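Local coordinates for protein N-acetylglucosaminidase (Paenibacillus barengoltzii, PDB 6INX) that probably cleaves the beta-1,4 linkage of the di-N-acetylchitobiose core of N-glycans, as a glycoside hydrolase of family 18, at residues G35-D40 / Q88-S93; V106-E111 / R135-A140. One frame throughout, in Å; residues are numbered along the deposited sequence.

Contact 1 of 2, residues G35-D40 / Q88-S93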
ATOM      1  N   GLY A  35     -25.862  -8.553 -11.322  1.00 11.96           N
ATOM      2  CA  GLY A  35     -26.385  -9.790 -10.779  1.00 11.02           C
ATOM      3  C   GLY A  35     -25.716 -10.135  -9.463  1.00 10.57           C
ATOM      4  O   GLY A  35     -24.651  -9.619  -9.123  1.00 11.66           O
ATOM      5  N   HIS A  36     -26.374 -10.992  -8.682  1.00 12.28           N
ATOM      6  CA  HIS A  36     -25.853 -11.433  -7.394  1.00 12.23           C
ATOM      7  C   HIS A  36     -25.733 -12.953  -7.376  1.00 12.41           C
ATOM      8  O   HIS A  36     -26.243 -13.640  -8.258  1.00 15.55           O
ATOM      9  CB  HIS A  36     -26.754 -10.957  -6.248  1.00 16.41           C
ATOM     10  CG  HIS A  36     -26.944  -9.474  -6.214  1.00 18.53           C
ATOM     11  ND1 HIS A  36     -28.106  -8.886  -5.761  1.00 25.58           N
ATOM     12  CD2 HIS A  36     -26.126  -8.460  -6.579  1.00 21.40           C
ATOM     13  CE1 HIS A  36     -27.993  -7.573  -5.846  1.00 25.60           C
ATOM     14  NE2 HIS A  36     -26.803  -7.287  -6.341  1.00 24.84           N
ATOM     15  N   VAL A  37     -25.044 -13.473  -6.359  1.00 11.42           N
ATOM     16  CA  VAL A  37     -24.841 -14.912  -6.186  1.00 13.03           C
ATOM     17  C   VAL A  37     -25.617 -15.360  -4.956  1.00 11.89           C
ATOM     18  O   VAL A  37     -25.417 -14.827  -3.857  1.00 14.96           O
ATOM     19  CB  VAL A  37     -23.352 -15.275  -6.050  1.00 10.56           C
ATOM     20  CG1 VAL A  37     -23.195 -16.767  -5.712  1.00 12.61           C
ATOM     21  CG2 VAL A  37     -22.600 -14.937  -7.334  1.00 12.86           C
ATOM     22  N   ARG A  38     -26.507 -16.331  -5.142  1.00 10.73           N
ATOM     23  CA  ARG A  38     -27.207 -16.979  -4.042  1.00 14.77           C
ATOM     24  C   ARG A  38     -27.305 -18.455  -4.375  1.00 14.99           C
ATOM     25  O   ARG A  38     -27.592 -18.813  -5.522  1.00 12.44           O
ATOM     26  CB  ARG A  38     -28.626 -16.414  -3.860  1.00 17.80           C
ATOM     27  CG  ARG A  38     -28.681 -14.956  -3.456  1.00 23.45           C
ATOM     28  CD  ARG A  38     -30.076 -14.566  -2.974  1.00 28.26           C
ATOM     29  NE  ARG A  38     -31.024 -14.392  -4.073  1.00 27.30           N
ATOM     30  CZ  ARG A  38     -31.053 -13.338  -4.884  1.00 26.27           C
ATOM     31  NH1 ARG A  38     -30.176 -12.349  -4.737  1.00 31.85           N
ATOM     32  NH2 ARG A  38     -31.960 -13.270  -5.850  1.00 34.91           N
ATOM     33  N   GLU A  39     -27.062 -19.306  -3.375  1.00 15.06           N
ATOM     34  CA  GLU A  39     -27.124 -20.758  -3.565  1.00 16.93           C
ATOM     35  C   GLU A  39     -26.219 -21.202  -4.711  1.00 12.63           C
ATOM     36  O   GLU A  39     -26.567 -22.076  -5.509  1.00 13.83           O
ATOM     37  CB  GLU A  39     -28.564 -21.245  -3.753  1.00 19.63           C
ATOM     38  CG  GLU A  39     -29.503 -20.852  -2.621  1.00 22.65           C
ATOM     39  CD  GLU A  39     -30.933 -21.288  -2.875  1.00 35.16           C
ATOM     40  OE1 GLU A  39     -31.206 -22.505  -2.807  1.00 36.97           O
ATOM     41  OE2 GLU A  39     -31.783 -20.416  -3.150  1.00 45.62           O
ATOM     42  N   ASP A  40     -25.052 -20.563  -4.802  1.00 11.58           N
ATOM     43  CA  ASP A  40     -24.024 -20.882  -5.789  1.00 11.32           C
ATOM     44  C   ASP A  40     -24.440 -20.550  -7.213  1.00  9.71           C
ATOM     45  O   ASP A  40     -23.801 -21.015  -8.157  1.00 10.25           O
ATOM     46  CB  ASP A  40     -23.538 -22.341  -5.712  1.00 11.07           C
ATOM     47  CG  ASP A  40     -22.815 -22.679  -4.404  1.00 14.63           C
ATOM     48  OD1 ASP A  40     -22.511 -21.775  -3.600  1.00 12.37           O
ATOM     49  OD2 ASP A  40     -22.530 -23.881  -4.182  1.00 14.40           O
ATOM     50  N   GLN A  88     -19.935 -25.673 -11.094  1.00  9.32           N
ATOM     51  CA  GLN A  88     -20.900 -26.062 -12.120  1.00 10.36           C
ATOM     52  C   GLN A  88     -22.190 -25.255 -12.013  1.00  9.76           C
ATOM     53  O   GLN A  88     -22.802 -24.904 -13.032  1.00 10.69           O
ATOM     54  CB  GLN A  88     -21.206 -27.558 -12.021  1.00 11.69           C
ATOM     55  CG  GLN A  88     -20.042 -28.491 -12.324  1.00 14.57           C
ATOM     56  CD  GLN A  88     -19.610 -28.446 -13.778  1.00 17.95           C
ATOM     57  OE1 GLN A  88     -20.394 -28.083 -14.661  1.00 21.86           O
ATOM     58  NE2 GLN A  88     -18.354 -28.817 -14.036  1.00 20.69           N
ATOM     59  N   ALA A  89     -22.647 -24.982 -10.784  1.00  9.07           N
ATOM     60  CA  ALA A  89     -23.871 -24.199 -10.620  1.00  8.72           C
ATOM     61  C   ALA A  89     -23.705 -22.789 -11.168  1.00  8.81           C
ATOM     62  O   ALA A  89     -24.612 -22.264 -11.822  1.00 10.00           O
ATOM     63  CB  ALA A  89     -24.279 -24.167  -9.147  1.00 10.80           C
ATOM     64  N   MET A  90     -22.556 -22.160 -10.904  1.00  9.40           N
ATOM     65  CA  MET A  90     -22.297 -20.837 -11.454  1.00  8.56           C
ATOM     66  C   MET A  90     -22.294 -20.879 -12.973  1.00  9.04           C
ATOM     67  O   MET A  90     -22.842 -19.984 -13.627  1.00 11.40           O
ATOM     68  CB  MET A  90     -20.945 -20.316 -10.967  1.00 11.23           C
ATOM     69  CG  MET A  90     -20.943 -19.881  -9.505  1.00  8.45           C
ATOM     70  SD  MET A  90     -21.928 -18.407  -9.190  1.00 10.83           S
ATOM     71  CE  MET A  90     -20.850 -17.132  -9.848  1.00 13.05           C
ATOM     72  N   ALA A  91     -21.657 -21.898 -13.545  1.00 10.45           N
ATOM     73  CA  ALA A  91     -21.603 -22.020 -14.995  1.00  9.78           C
ATOM     74  C   ALA A  91     -22.995 -22.217 -15.574  1.00 10.14           C
ATOM     75  O   ALA A  91     -23.364 -21.584 -16.570  1.00 11.60           O
ATOM     76  CB  ALA A  91     -20.698 -23.190 -15.364  1.00 11.07           C
ATOM     77  N   GLU A  92     -23.787 -23.105 -14.956  1.00  9.81           N
ATOM     78  CA  GLU A  92     -25.153 -23.311 -15.427  1.00 10.38           C
ATOM     79  C   GLU A  92     -25.970 -22.027 -15.362  1.00 10.94           C
ATOM     80  O   GLU A  92     -26.774 -21.746 -16.260  1.00 11.83           O
ATOM     81  CB  GLU A  92     -25.828 -24.417 -14.607  1.00 10.75           C
ATOM     82  CG  GLU A  92     -25.214 -25.780 -14.832  1.00 12.74           C
ATOM     83  CD  GLU A  92     -25.570 -26.768 -13.739  1.00 12.85           C
ATOM     84  OE1 GLU A  92     -26.433 -26.444 -12.914  1.00 13.16           O
ATOM     85  OE2 GLU A  92     -24.971 -27.858 -13.692  1.00 12.74           O
ATOM     86  N   SER A  93     -25.791 -21.239 -14.296  1.00 10.12           N
ATOM     87  CA  SER A  93     -26.589 -20.030 -14.139  1.00 10.64           C
ATOM     88  C   SER A  93     -26.144 -18.936 -15.100  1.00 11.76           C
ATOM     89  O   SER A  93     -26.947 -18.068 -15.465  1.00 11.76           O
ATOM     90  CB  SER A  93     -26.542 -19.561 -12.682  1.00 11.33           C
ATOM     91  OG  SER A  93     -25.243 -19.115 -12.323  1.00 13.56           O
TER
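Residues 35-40 approach residues 88-93 of helix 84-100 most closely where Asp40 passes Ala89, with the two CA atoms 5.9 Å apart. The strand ends at Arg38, and Glu39 and Asp40 both adopt left-handed backbone conformations, forming a tight type I' turn that carries the chain over into strand 41-43. At this turn the backbone of Asp40, more than its carboxylate, meets the helix. Asp40 O rests against the methyl CB of Ala89 at 3.3 Å and against CG and SD of Met90, each 3.4 Å from it. The peptide nitrogen of Met90 is also near, but its direction is poor for a hydrogen bond to this carbonyl. Further back on the strand, Val37 turns both methyl groups to the thioether of Met90: CG2 lies 3.8 Å from Met90 CE, and CG1 lies 4.0 Å from Met90 SD. The two side chains cross nearly at right angles. Met90 reaches this place because CG stands opposite the carbonyl carbon (chi1 -74°) and the side chain bends at the next torsion to set SD beside Asp40 O, and at the last to turn CE toward Val37.

In the TIM barrel of family 18 hydrolases this is the meeting of a barrel strand, close to its C-terminal end, with the N-terminal half of helix 84-100, which follows the adjacent parallel strand 64-70. Phe77 and Ala80 of the short helix 77-81 add apolar cover to Met90.

Polar fastening comes from Ser93. Its OG bonds to Met90 O, one turn back, at 2.9 Å; the angle at that carbonyl is 110°, and the donor is tilted 35° from its plane. In strand 41-43, Ile42 N-H bonds to the same hydroxyl and Arg41 makes a salt bridge with Glu92.

Contact 2 of 2, residues V106-E111 / R135-A140; sequences VDLDWE and RTMREA
Met137 reaches from its helix to the strand, and its terminal methyl does most of the touching. CE lies 4.1 Å from Val106 CG1 and 4.2 Å from Leu108 CD1, so it sits over both methyls, which belong to residues pointing from the same face of the strand, while SD also meets Leu108 CD1. The Met137 side chain extends from a CG opposite the carbonyl carbon and bends only at its last torsion (chi3 60°), turning CE toward the strand; the Met137 and Val106 side chains cross at about a right angle. This small apolar patch is the close part of the contact; the backbones stay well apart, 9.2 Å between Val106 CA and Met137 CA. On the far side of the helix, Glu139 is exposed and Arg135 partly so. Across the strand, Asp107 points to the barrel interior, where Tyr10, Ser68 and Thr155 hydrogen-bond its carboxylate. Strand and helix form one beta-alpha unit of the TIM barrel. Strand 105-109 runs parallel between strands 64-70 and 153-159; Met137 also touches Leu154 of the latter, Leu108 meets Phe130, Leu133 and Leu134 of helix 126-148, which carries Met137, and helix 84-100 packs beside that helix through Ala91.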
ATOM      1  N   VAL A 106     -21.074 -12.755 -19.582  1.00 10.31           N
ATOM      2  CA  VAL A 106     -21.000 -12.458 -18.159  1.00  9.35           C
ATOM      3  C   VAL A 106     -19.663 -11.806 -17.852  1.00 10.95           C
ATOM      4  O   VAL A 106     -18.615 -12.245 -18.341  1.00 10.63           O
ATOM      5  CB  VAL A 106     -21.184 -13.738 -17.316  1.00 12.17           C
ATOM      6  CG1 VAL A 106     -20.895 -13.481 -15.832  1.00 14.21           C
ATOM      7  CG2 VAL A 106     -22.586 -14.282 -17.503  1.00 14.48           C
ATOM      8  N   ASP A 107     -19.704 -10.761 -17.043  1.00 10.05           N
ATOM      9  CA  ASP A 107     -18.516 -10.129 -16.485  1.00 10.80           C
ATOM     10  C   ASP A 107     -18.512 -10.455 -14.994  1.00 10.46           C
ATOM     11  O   ASP A 107     -19.385  -9.987 -14.258  1.00 11.50           O
ATOM     12  CB  ASP A 107     -18.577  -8.617 -16.708  1.00 10.63           C
ATOM     13  CG  ASP A 107     -17.504  -7.872 -15.933  1.00 14.71           C
ATOM     14  OD1 ASP A 107     -16.313  -8.190 -16.130  1.00 16.12           O
ATOM     15  OD2 ASP A 107     -17.862  -6.983 -15.133  1.00 17.94           O
ATOM     16  N   LEU A 108     -17.536 -11.228 -14.533  1.00  9.58           N
ATOM     17  CA  LEU A 108     -17.487 -11.607 -13.125  1.00 11.94           C
ATOM     18  C   LEU A 108     -16.725 -10.559 -12.325  1.00 10.98           C
ATOM     19  O   LEU A 108     -15.568 -10.256 -12.633  1.00 11.34           O
ATOM     20  CB  LEU A 108     -16.806 -12.961 -12.955  1.00 11.82           C
ATOM     21  CG  LEU A 108     -17.312 -13.730 -11.738  1.00 15.69           C
ATOM     22  CD1 LEU A 108     -18.698 -14.291 -12.015  1.00 17.45           C
ATOM     23  CD2 LEU A 108     -16.341 -14.843 -11.377  1.00 16.86           C
ATOM     24  N   ASP A 109     -17.373 -10.029 -11.279  1.00 10.46           N
ATOM     25  CA  ASP A 109     -16.800  -8.962 -10.463  1.00 10.83           C
ATOM     26  C   ASP A 109     -16.719  -9.406  -9.001  1.00 10.05           C
ATOM     27  O   ASP A 109     -17.346  -8.808  -8.123  1.00 10.90           O
ATOM     28  CB  ASP A 109     -17.675  -7.709 -10.609  1.00 12.38           C
ATOM     29  CG  ASP A 109     -17.058  -6.484  -9.997  1.00 18.75           C
ATOM     30  OD1 ASP A 109     -15.854  -6.516  -9.676  1.00 22.68           O
ATOM     31  OD2 ASP A 109     -17.781  -5.473  -9.852  1.00 24.09           O
ATOM     32  N   TRP A 110     -15.966 -10.467  -8.740  1.00  8.06           N
ATOM     33  CA  TRP A 110     -15.690 -10.940  -7.386  1.00  8.21           C
ATOM     34  C   TRP A 110     -14.574 -10.081  -6.797  1.00 10.39           C
ATOM     35  O   TRP A 110     -13.469 -10.024  -7.341  1.00  9.94           O
ATOM     36  CB  TRP A 110     -15.259 -12.407  -7.493  1.00 10.48           C
ATOM     37  CG  TRP A 110     -14.793 -13.106  -6.230  1.00 10.45           C
ATOM     38  CD1 TRP A 110     -14.733 -12.603  -4.958  1.00  9.81           C
ATOM     39  CD2 TRP A 110     -14.329 -14.454  -6.145  1.00  9.49           C
ATOM     40  NE1 TRP A 110     -14.251 -13.560  -4.090  1.00  9.97           N
ATOM     41  CE2 TRP A 110     -13.996 -14.707  -4.794  1.00  9.43           C
ATOM     42  CE3 TRP A 110     -14.173 -15.481  -7.079  1.00 10.23           C
ATOM     43  CZ2 TRP A 110     -13.514 -15.936  -4.364  1.00 10.19           C
ATOM     44  CZ3 TRP A 110     -13.712 -16.706  -6.645  1.00  8.24           C
ATOM     45  CH2 TRP A 110     -13.365 -16.919  -5.301  1.00 10.71           C
ATOM     46  N   GLU A 111     -14.863  -9.395  -5.696  1.00 10.44           N
ATOM     47  CA  GLU A 111     -13.914  -8.439  -5.129  1.00  9.97           C
ATOM     48  C   GLU A 111     -13.565  -8.865  -3.708  1.00  9.27           C
ATOM     49  O   GLU A 111     -14.209  -8.413  -2.762  1.00 10.69           O
ATOM     50  CB  GLU A 111     -14.529  -7.025  -5.179  1.00 10.56           C
ATOM     51  CG  GLU A 111     -14.866  -6.599  -6.613  1.00 11.44           C
ATOM     52  CD  GLU A 111     -15.371  -5.164  -6.733  1.00 16.94           C
ATOM     53  OE1 GLU A 111     -15.235  -4.385  -5.778  1.00 19.00           O
ATOM     54  OE2 GLU A 111     -15.908  -4.816  -7.809  1.00 18.38           O
ATOM     55  N   ARG A 135     -12.713 -21.334 -15.652  1.00 10.35           N
ATOM     56  CA  ARG A 135     -12.612 -22.388 -16.658  1.00 12.96           C
ATOM     57  C   ARG A 135     -13.960 -23.070 -16.853  1.00 11.51           C
ATOM     58  O   ARG A 135     -14.412 -23.276 -17.985  1.00 12.88           O
ATOM     59  CB  ARG A 135     -11.559 -23.413 -16.231  1.00 14.85           C
ATOM     60  CG  ARG A 135     -11.397 -24.556 -17.234  1.00 16.42           C
ATOM     61  CD  ARG A 135     -10.454 -25.654 -16.754  1.00 22.43           C
ATOM     62  NE  ARG A 135      -9.230 -25.127 -16.169  1.00 33.21           N
ATOM     63  CZ  ARG A 135      -8.167 -25.870 -15.877  1.00 36.35           C
ATOM     64  NH1 ARG A 135      -8.185 -27.173 -16.125  1.00 38.02           N
ATOM     65  NH2 ARG A 135      -7.092 -25.309 -15.339  1.00 35.76           N
ATOM     66  N   THR A 136     -14.638 -23.395 -15.747  1.00 10.20           N
ATOM     67  CA  THR A 136     -15.915 -24.096 -15.832  1.00 10.91           C
ATOM     68  C   THR A 136     -16.986 -23.212 -16.458  1.00 11.26           C
ATOM     69  O   THR A 136     -17.806 -23.675 -17.261  1.00 11.66           O
ATOM     70  CB  THR A 136     -16.337 -24.513 -14.421  1.00 11.87           C
ATOM     71  OG1 THR A 136     -15.318 -25.344 -13.858  1.00 16.17           O
ATOM     72  CG2 THR A 136     -17.647 -25.278 -14.441  1.00 12.36           C
ATOM     73  N   MET A 137     -16.991 -21.927 -16.107  1.00 11.19           N
ATOM     74  CA  MET A 137     -17.958 -21.010 -16.691  1.00 11.20           C
ATOM     75  C   MET A 137     -17.699 -20.813 -18.181  1.00  9.91           C
ATOM     76  O   MET A 137     -18.644 -20.777 -18.980  1.00 10.57           O
ATOM     77  CB  MET A 137     -17.895 -19.675 -15.953  1.00 11.23           C
ATOM     78  CG  MET A 137     -18.390 -19.736 -14.496  1.00 13.46           C
ATOM     79  SD  MET A 137     -18.395 -18.111 -13.688  1.00 14.86           S
ATOM     80  CE  MET A 137     -19.526 -17.256 -14.805  1.00 15.63           C
ATOM     81  N   ARG A 138     -16.429 -20.679 -18.568  1.00 11.70           N
ATOM     82  CA  ARG A 138     -16.096 -20.563 -19.986  1.00 12.06           C
ATOM     83  C   ARG A 138     -16.503 -21.815 -20.752  1.00 12.09           C
ATOM     84  O   ARG A 138     -17.053 -21.721 -21.852  1.00 12.15           O
ATOM     85  CB  ARG A 138     -14.602 -20.277 -20.151  1.00 13.39           C
ATOM     86  CG  ARG A 138     -14.085 -20.478 -21.579  1.00 13.41           C
ATOM     87  CD  ARG A 138     -14.843 -19.635 -22.589  1.00 15.69           C
ATOM     88  NE  ARG A 138     -14.442 -18.246 -22.505  1.00 15.34           N
ATOM     89  CZ  ARG A 138     -15.041 -17.244 -23.143  1.00 16.40           C
ATOM     90  NH1 ARG A 138     -16.094 -17.471 -23.917  1.00 16.81           N
ATOM     91  NH2 ARG A 138     -14.586 -16.011 -22.989  1.00 17.20           N
ATOM     92  N   GLU A 139     -16.257 -22.991 -20.175  1.00 12.82           N
ATOM     93  CA  GLU A 139     -16.662 -24.229 -20.836  1.00 13.76           C
ATOM     94  C   GLU A 139     -18.161 -24.261 -21.091  1.00 14.68           C
ATOM     95  O   GLU A 139     -18.604 -24.626 -22.189  1.00 14.08           O
ATOM     96  CB  GLU A 139     -16.216 -25.428 -20.000  1.00 15.08           C
ATOM     97  CG  GLU A 139     -14.725 -25.695 -20.127  1.00 16.75           C
ATOM     98  CD  GLU A 139     -14.183 -26.609 -19.044  1.00 20.83           C
ATOM     99  OE1 GLU A 139     -14.912 -26.898 -18.074  1.00 24.23           O
ATOM    100  OE2 GLU A 139     -13.014 -27.031 -19.156  1.00 23.19           O
ATOM    101  N   ALA A 140     -18.963 -23.863 -20.097  1.00 12.30           N
ATOM    102  CA  ALA A 140     -20.416 -23.912 -20.244  1.00 12.30           C
ATOM    103  C   ALA A 140     -20.905 -22.877 -21.244  1.00 12.13           C
ATOM    104  O   ALA A 140     -21.789 -23.163 -22.063  1.00 12.84           O
ATOM    105  CB  ALA A 140     -21.089 -23.688 -18.887  1.00 12.86           C
TER

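Contacts 1 and 2 occupy neighbouring sectors of one barrel, their centres about 10 Å apart, and helix 84-100 of the first leads directly into strand 105-109 of the second. The helices meet where Ala91 CB lies 3.6 Å from Ala140 CB and 3.5 Å from Thr136 O. Leu133 touches both Met90 and Leu108, and Phe77 packs on Val37 and Met90 while stacking with Trp110, so the two apolar layers adjoin. Residues 106-111 belong to the DxxDxDxE signature of family 18, in which the final glutamate, here Glu111, is probably the catalytic acid; its OE2 is 2.5 Å from Asp109 OD1. Contact 2 thus backs the strand leading to the probable active site.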